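Local coordinates for Rho-related gtp-binding protein RHOD (Homo sapiens, PDB 2J1L), which belongs to the Rho branch of the Ras-like small GTP-binding proteins and is modelled here with guanosine-5'-diphosphate and a magnesium ion, at residues A[51-56]-A[194-199]; A[108-113]-A[201-206]. All coordinates share one frame; numbering follows the deposited sequence.

Interaction 1 of 2, residues A[51-56]-A[194-199]; sequences LMVFAD and DNVHAV
Phe54 and Val196 meet in the buried half of this contact, where the methyl CG1 of Val196 lies 4.0 Å from Phe54 CB. The same methyl also faces Val53, whose CG1 is 4.1 Å from Val196 CG1, the two valine side chains crossing at about a right angle. Val196 CG1 stands anti to the backbone N (chi1 169°), which directs it across to helix 47-55, where it touches both Val53 and Phe54. That helix starts at the end of the P-loop of the Ras-like fold, and the segments join it to the start of helix 196-209, on the same face of the central sheet. Phe54 reaches deeper as well: its ring stacks with Phe200 and its side chain touches Leu84 and Ile86 of strand 80-88. Toward solvent the packing thins to a single aromatic pair. There the exposed imidazole of His197 presents a face to the edge of the Phe54 ring in an offset edge-to-face arrangement, with centroids 5.0 Å apart and planes at 70°. Phe54 CE1 comes within 3.3 Å of His197 ND1, while Phe54 CD1 sits over the imidazole toward its rim, and no hydrogen bond links the two segments.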
ATOM      1  N   LEU A  51       9.263   0.429  -1.817  1.00 69.89           N
ATOM      2  CA  LEU A  51       9.798   0.168  -3.147  1.00 71.49           C
ATOM      3  C   LEU A  51      11.251  -0.186  -3.089  1.00 72.56           C
ATOM      4  O   LEU A  51      11.677  -1.129  -3.736  1.00 72.68           O
ATOM      5  CB  LEU A  51       9.607   1.390  -4.040  1.00 71.81           C
ATOM      6  CG  LEU A  51       8.982   1.025  -5.371  1.00 72.90           C
ATOM      7  CD1 LEU A  51       8.647   2.298  -6.147  1.00 72.95           C
ATOM      8  CD2 LEU A  51       9.932   0.082  -6.134  1.00 73.35           C
ATOM      9  N   MET A  52      12.009   0.567  -2.297  1.00 74.62           N
ATOM     10  CA  MET A  52      13.439   0.292  -2.096  1.00 76.02           C
ATOM     11  C   MET A  52      13.633  -1.149  -1.731  1.00 76.23           C
ATOM     12  O   MET A  52      14.351  -1.870  -2.401  1.00 76.74           O
ATOM     13  CB  MET A  52      14.041   1.107  -0.941  1.00 76.81           C
ATOM     14  CG  MET A  52      13.928   2.615  -1.049  1.00 79.37           C
ATOM     15  SD  MET A  52      14.538   3.243  -2.612  1.00 85.04           S
ATOM     16  N   VAL A  53      12.999  -1.560  -0.642  1.00 76.33           N
ATOM     17  CA  VAL A  53      13.258  -2.878  -0.089  1.00 76.36           C
ATOM     18  C   VAL A  53      12.949  -3.935  -1.127  1.00 76.14           C
ATOM     19  O   VAL A  53      13.745  -4.826  -1.396  1.00 76.10           O
ATOM     20  CB  VAL A  53      12.424  -3.118   1.171  1.00 76.61           C
ATOM     21  CG1 VAL A  53      12.335  -4.625   1.464  1.00 77.40           C
ATOM     22  CG2 VAL A  53      13.018  -2.302   2.359  1.00 75.81           C
ATOM     23  N   PHE A  54      11.786  -3.801  -1.740  1.00 76.45           N
ATOM     24  CA  PHE A  54      11.393  -4.713  -2.798  1.00 76.34           C
ATOM     25  C   PHE A  54      12.438  -4.745  -3.930  1.00 75.95           C
ATOM     26  O   PHE A  54      12.904  -5.802  -4.303  1.00 75.37           O
ATOM     27  CB  PHE A  54      10.013  -4.334  -3.332  1.00 76.51           C
ATOM     28  CG  PHE A  54       9.465  -5.312  -4.312  1.00 76.13           C
ATOM     29  CD1 PHE A  54       9.374  -6.655  -3.985  1.00 76.42           C
ATOM     30  CD2 PHE A  54       9.038  -4.897  -5.556  1.00 76.84           C
ATOM     31  CE1 PHE A  54       8.876  -7.585  -4.891  1.00 77.08           C
ATOM     32  CE2 PHE A  54       8.524  -5.816  -6.474  1.00 77.65           C
ATOM     33  CZ  PHE A  54       8.449  -7.172  -6.136  1.00 77.48           C
ATOM     34  N   ALA A  55      12.808  -3.573  -4.442  1.00 75.90           N
ATOM     35  CA  ALA A  55      13.820  -3.455  -5.511  1.00 75.52           C
ATOM     36  C   ALA A  55      15.207  -3.890  -5.038  1.00 74.94           C
ATOM     37  O   ALA A  55      15.750  -4.868  -5.532  1.00 74.97           O
ATOM     38  CB  ALA A  55      13.865  -1.992  -6.078  1.00 75.25           C
ATOM     39  N   ASP A  56      15.744  -3.156  -4.067  1.00 74.72           N
ATOM     40  CA  ASP A  56      17.097  -3.325  -3.561  1.00 74.49           C
ATOM     41  C   ASP A  56      17.401  -4.774  -3.217  1.00 74.44           C
ATOM     42  O   ASP A  56      18.010  -5.479  -4.016  1.00 74.27           O
ATOM     43  CB  ASP A  56      17.296  -2.444  -2.326  1.00 74.48           C
ATOM     44  N   ASP A 194       9.585  -7.243   6.222  1.00 70.89           N
ATOM     45  CA  ASP A 194       8.539  -8.153   6.662  1.00 70.92           C
ATOM     46  C   ASP A 194       7.325  -8.039   5.739  1.00 69.81           C
ATOM     47  O   ASP A 194       6.636  -7.029   5.721  1.00 69.80           O
ATOM     48  CB  ASP A 194       8.174  -7.834   8.120  1.00 71.49           C
ATOM     49  CG  ASP A 194       7.078  -8.738   8.685  1.00 73.62           C
ATOM     50  OD1 ASP A 194       6.802  -9.817   8.114  1.00 76.74           O
ATOM     51  OD2 ASP A 194       6.500  -8.360   9.730  1.00 76.53           O
ATOM     52  N   ASN A 195       7.107  -9.075   4.943  1.00 69.02           N
ATOM     53  CA  ASN A 195       5.904  -9.231   4.144  1.00 68.63           C
ATOM     54  C   ASN A 195       5.803  -8.296   2.941  1.00 68.06           C
ATOM     55  O   ASN A 195       4.730  -8.115   2.369  1.00 68.05           O
ATOM     56  CB  ASN A 195       4.677  -9.056   5.016  1.00 68.91           C
ATOM     57  CG  ASN A 195       3.514  -9.845   4.508  1.00 70.59           C
ATOM     58  OD1 ASN A 195       3.658 -11.040   4.210  1.00 73.74           O
ATOM     59  ND2 ASN A 195       2.352  -9.199   4.384  1.00 70.29           N
ATOM     60  N   VAL A 196       6.930  -7.732   2.538  1.00 67.57           N
ATOM     61  CA  VAL A 196       6.963  -6.743   1.469  1.00 67.11           C
ATOM     62  C   VAL A 196       6.780  -7.381   0.081  1.00 66.93           C
ATOM     63  O   VAL A 196       5.972  -6.899  -0.728  1.00 67.11           O
ATOM     64  CB  VAL A 196       8.257  -5.904   1.559  1.00 67.17           C
ATOM     65  CG1 VAL A 196       8.439  -5.044   0.312  1.00 67.21           C
ATOM     66  CG2 VAL A 196       8.203  -5.039   2.845  1.00 66.40           C
ATOM     67  N   HIS A 197       7.496  -8.464  -0.184  1.00 66.03           N
ATOM     68  CA  HIS A 197       7.294  -9.225  -1.413  1.00 66.14           C
ATOM     69  C   HIS A 197       5.894  -9.776  -1.532  1.00 64.83           C
ATOM     70  O   HIS A 197       5.363  -9.862  -2.645  1.00 65.00           O
ATOM     71  CB  HIS A 197       8.244 -10.428  -1.498  1.00 67.05           C
ATOM     72  CG  HIS A 197       9.653 -10.058  -1.788  1.00 69.31           C
ATOM     73  ND1 HIS A 197      10.166 -10.062  -3.068  1.00 72.98           N
ATOM     74  CD2 HIS A 197      10.660  -9.665  -0.968  1.00 72.08           C
ATOM     75  CE1 HIS A 197      11.441  -9.700  -3.021  1.00 74.87           C
ATOM     76  NE2 HIS A 197      11.765  -9.463  -1.757  1.00 74.68           N
ATOM     77  N   ALA A 198       5.327 -10.217  -0.412  1.00 63.26           N
ATOM     78  CA  ALA A 198       3.959 -10.710  -0.423  1.00 62.73           C
ATOM     79  C   ALA A 198       3.035  -9.611  -0.912  1.00 61.84           C
ATOM     80  O   ALA A 198       2.167  -9.872  -1.729  1.00 62.23           O
ATOM     81  CB  ALA A 198       3.521 -11.204   0.955  1.00 62.78           C
ATOM     82  N   VAL A 199       3.240  -8.378  -0.466  1.00 60.60           N
ATOM     83  CA  VAL A 199       2.390  -7.299  -0.951  1.00 60.11           C
ATOM     84  C   VAL A 199       2.406  -7.228  -2.474  1.00 59.97           C
ATOM     85  O   VAL A 199       1.363  -7.127  -3.104  1.00 60.25           O
ATOM     86  CB  VAL A 199       2.765  -5.910  -0.383  1.00 60.06           C
ATOM     87  CG1 VAL A 199       1.856  -4.864  -0.962  1.00 57.60           C
ATOM     88  CG2 VAL A 199       2.692  -5.902   1.154  1.00 59.41           C
TER

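Interaction 2 of 2, residues A[108-113]-A[201-206]; sequences VLLLCF and QEAAEV
A central strand of the Ras-like alpha/beta sheet, 106-114, meets the C-terminal helix 196-209 here, the helix lying against one face of the sheet. Val108, Leu110, Ala203 and Val206 carry the contact, and all four are buried. Strand segment 108-113 and helix segment 201-206 run roughly antiparallel, their axes at 144° and 8.8 Å apart at closest approach. The side chain of Ala203 is a single methyl group, consistent with the close approach of the helix backbone to the strand. Val108 CG1 lies 3.7 Å from the carbonyl O of Ala203, a van der Waals contact, and 4.2 Å from Ala203 CB. The branches of Val108 divide the work. CG1 takes the place between the backbone N and the carbonyl carbon (chi1 60°) and meets Ala203, whereas CG2 turns to the next helical turn, 4.2 Å from Val206 CG1. Two residues along the strand, on the same face of the sheet, Leu110 extends its CD2 to 4.2 Å from Ala203 CB, so this methyl is approached by both Val108 and Leu110. The contact across the segments is entirely apolar in its side chains and includes no hydrogen bond. Leu110 also packs on Val37 and Leu39 of strand 34-41 and on Ile142 and Val144 of strand 141-146, so it packs against both strands that flank its own. Branched aliphatic residues at alternate strand positions thus meet an alanine and a valine one helical turn apart, where the C-terminal helix covers one face of the central sheet, as in the Ras-like P-loop fold.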
ATOM      1  N   VAL A 108      -3.331  -2.206 -10.930  1.00 59.40           N
ATOM      2  CA  VAL A 108      -3.751  -2.318  -9.537  1.00 58.82           C
ATOM      3  C   VAL A 108      -3.178  -1.163  -8.739  1.00 58.48           C
ATOM      4  O   VAL A 108      -2.064  -0.689  -9.001  1.00 58.14           O
ATOM      5  CB  VAL A 108      -3.332  -3.668  -8.899  1.00 58.92           C
ATOM      6  CG1 VAL A 108      -1.821  -3.845  -8.920  1.00 58.19           C
ATOM      7  CG2 VAL A 108      -3.875  -3.787  -7.466  1.00 59.43           C
ATOM      8  N   LEU A 109      -3.969  -0.696  -7.784  1.00 58.57           N
ATOM      9  CA  LEU A 109      -3.647   0.465  -6.962  1.00 58.40           C
ATOM     10  C   LEU A 109      -3.420  -0.009  -5.557  1.00 58.51           C
ATOM     11  O   LEU A 109      -4.243  -0.778  -5.028  1.00 58.43           O
ATOM     12  CB  LEU A 109      -4.822   1.418  -6.927  1.00 58.43           C
ATOM     13  CG  LEU A 109      -4.984   2.400  -8.077  1.00 59.04           C
ATOM     14  CD1 LEU A 109      -6.334   3.029  -7.916  1.00 57.98           C
ATOM     15  CD2 LEU A 109      -3.880   3.463  -8.078  1.00 58.43           C
ATOM     16  N   LEU A 110      -2.318   0.436  -4.958  1.00 58.09           N
ATOM     17  CA  LEU A 110      -2.035   0.176  -3.569  1.00 58.05           C
ATOM     18  C   LEU A 110      -2.223   1.479  -2.846  1.00 58.80           C
ATOM     19  O   LEU A 110      -1.416   2.394  -2.987  1.00 59.51           O
ATOM     20  CB  LEU A 110      -0.609  -0.321  -3.375  1.00 58.27           C
ATOM     21  CG  LEU A 110      -0.186  -1.591  -4.143  1.00 58.04           C
ATOM     22  CD1 LEU A 110       1.269  -1.972  -3.782  1.00 55.89           C
ATOM     23  CD2 LEU A 110      -1.135  -2.754  -3.853  1.00 55.54           C
ATOM     24  N   LEU A 111      -3.325   1.577  -2.107  1.00 59.72           N
ATOM     25  CA  LEU A 111      -3.589   2.695  -1.218  1.00 59.75           C
ATOM     26  C   LEU A 111      -2.885   2.442   0.113  1.00 59.53           C
ATOM     27  O   LEU A 111      -3.323   1.609   0.886  1.00 59.12           O
ATOM     28  CB  LEU A 111      -5.088   2.840  -0.976  1.00 59.69           C
ATOM     29  CG  LEU A 111      -5.971   3.198  -2.167  1.00 61.48           C
ATOM     30  CD1 LEU A 111      -7.256   3.921  -1.671  1.00 60.47           C
ATOM     31  CD2 LEU A 111      -5.236   4.065  -3.204  1.00 63.68           C
ATOM     32  N   CYS A 112      -1.821   3.195   0.370  1.00 59.93           N
ATOM     33  CA  CYS A 112      -0.925   2.976   1.508  1.00 60.52           C
ATOM     34  C   CYS A 112      -1.179   3.917   2.680  1.00 60.77           C
ATOM     35  O   CYS A 112      -1.482   5.091   2.496  1.00 59.93           O
ATOM     36  CB  CYS A 112       0.519   3.201   1.060  1.00 60.74           C
ATOM     37  SG  CYS A 112       1.049   2.032  -0.201  1.00 60.44           S
ATOM     38  N   PHE A 113      -1.028   3.402   3.892  1.00 61.23           N
ATOM     39  CA  PHE A 113      -0.991   4.282   5.059  1.00 62.16           C
ATOM     40  C   PHE A 113      -0.014   3.778   6.123  1.00 62.42           C
ATOM     41  O   PHE A 113       0.318   2.604   6.149  1.00 62.50           O
ATOM     42  CB  PHE A 113      -2.380   4.436   5.649  1.00 62.07           C
ATOM     43  CG  PHE A 113      -2.899   3.187   6.281  1.00 63.08           C
ATOM     44  CD1 PHE A 113      -3.596   2.245   5.524  1.00 62.43           C
ATOM     45  CD2 PHE A 113      -2.700   2.950   7.636  1.00 62.40           C
ATOM     46  CE1 PHE A 113      -4.078   1.103   6.108  1.00 62.04           C
ATOM     47  CE2 PHE A 113      -3.190   1.811   8.223  1.00 63.00           C
ATOM     48  CZ  PHE A 113      -3.876   0.877   7.457  1.00 62.61           C
ATOM     49  N   GLN A 201       3.311  -9.505  -4.653  1.00 61.58           N
ATOM     50  CA  GLN A 201       2.816 -10.731  -5.257  1.00 62.29           C
ATOM     51  C   GLN A 201       1.296 -10.781  -5.271  1.00 62.26           C
ATOM     52  O   GLN A 201       0.702 -11.202  -6.260  1.00 61.92           O
ATOM     53  CB  GLN A 201       3.341 -11.956  -4.503  1.00 63.01           C
ATOM     54  CG  GLN A 201       4.666 -12.444  -5.013  1.00 64.32           C
ATOM     55  CD  GLN A 201       5.110 -13.683  -4.310  1.00 65.52           C
ATOM     56  OE1 GLN A 201       5.085 -14.767  -4.891  1.00 69.59           O
ATOM     57  NE2 GLN A 201       5.510 -13.548  -3.049  1.00 64.19           N
ATOM     58  N   GLU A 202       0.671 -10.400  -4.164  1.00 62.52           N
ATOM     59  CA  GLU A 202      -0.779 -10.233  -4.137  1.00 63.01           C
ATOM     60  C   GLU A 202      -1.204  -9.213  -5.169  1.00 62.43           C
ATOM     61  O   GLU A 202      -2.118  -9.447  -5.947  1.00 62.66           O
ATOM     62  CB  GLU A 202      -1.255  -9.763  -2.775  1.00 63.56           C
ATOM     63  CG  GLU A 202      -1.897 -10.879  -1.964  1.00 66.77           C
ATOM     64  CD  GLU A 202      -3.193 -11.378  -2.596  1.00 69.83           C
ATOM     65  OE1 GLU A 202      -4.226 -10.666  -2.513  1.00 71.07           O
ATOM     66  OE2 GLU A 202      -3.167 -12.488  -3.179  1.00 73.34           O
ATOM     67  N   ALA A 203      -0.524  -8.076  -5.165  1.00 62.02           N
ATOM     68  CA  ALA A 203      -0.739  -7.040  -6.160  1.00 61.47           C
ATOM     69  C   ALA A 203      -0.793  -7.657  -7.576  1.00 61.50           C
ATOM     70  O   ALA A 203      -1.784  -7.508  -8.299  1.00 61.98           O
ATOM     71  CB  ALA A 203       0.368  -5.994  -6.049  1.00 60.62           C
ATOM     72  N   ALA A 204       0.260  -8.380  -7.948  1.00 61.25           N
ATOM     73  CA  ALA A 204       0.329  -9.054  -9.245  1.00 61.12           C
ATOM     74  C   ALA A 204      -0.841 -10.013  -9.480  1.00 61.18           C
ATOM     75  O   ALA A 204      -1.467  -9.976 -10.524  1.00 61.03           O
ATOM     76  CB  ALA A 204       1.644  -9.802  -9.359  1.00 60.77           C
ATOM     77  N   GLU A 205      -1.118 -10.877  -8.510  1.00 61.62           N
ATOM     78  CA  GLU A 205      -2.196 -11.853  -8.641  1.00 62.46           C
ATOM     79  C   GLU A 205      -3.512 -11.111  -8.885  1.00 62.29           C
ATOM     80  O   GLU A 205      -4.234 -11.389  -9.852  1.00 61.96           O
ATOM     81  CB  GLU A 205      -2.274 -12.780  -7.404  1.00 62.50           C
ATOM     82  CG  GLU A 205      -1.345 -14.019  -7.508  1.00 63.71           C
ATOM     83  CD  GLU A 205      -1.036 -14.752  -6.165  1.00 64.47           C
ATOM     84  OE1 GLU A 205      -0.580 -14.113  -5.186  1.00 67.10           O
ATOM     85  OE2 GLU A 205      -1.205 -15.997  -6.112  1.00 67.96           O
ATOM     86  N   VAL A 206      -3.790 -10.128  -8.037  1.00 62.39           N
ATOM     87  CA  VAL A 206      -4.988  -9.312  -8.191  1.00 62.30           C
ATOM     88  C   VAL A 206      -5.076  -8.634  -9.579  1.00 62.78           C
ATOM     89  O   VAL A 206      -6.112  -8.725 -10.239  1.00 63.04           O
ATOM     90  CB  VAL A 206      -5.088  -8.279  -7.065  1.00 62.09           C
ATOM     91  CG1 VAL A 206      -6.222  -7.296  -7.332  1.00 61.02           C
ATOM     92  CG2 VAL A 206      -5.289  -9.003  -5.736  1.00 61.27           C
TER

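Interactions 1 and 2 share helix 196-209: its first turn packs on helix 47-55, and the following turns pack on strand 106-114. Their centres are 12 Å apart, yet they touch directly, Val199 CG1 lying 4.1 Å from Leu110 CD1, so the apolar layer continues from one to the other. Interaction 1 is nearer the nucleotide, with the Val196 side chain about 7 Å from the bound GDP, against about 11 Å for that of Leu110 in interaction 2. The magnesium ion is about 13 Å from the side chains of both Val53 and Leu110. Interaction 1 also adjoins the pocket through Val53, which touches the GDP-pocket residue Ala190.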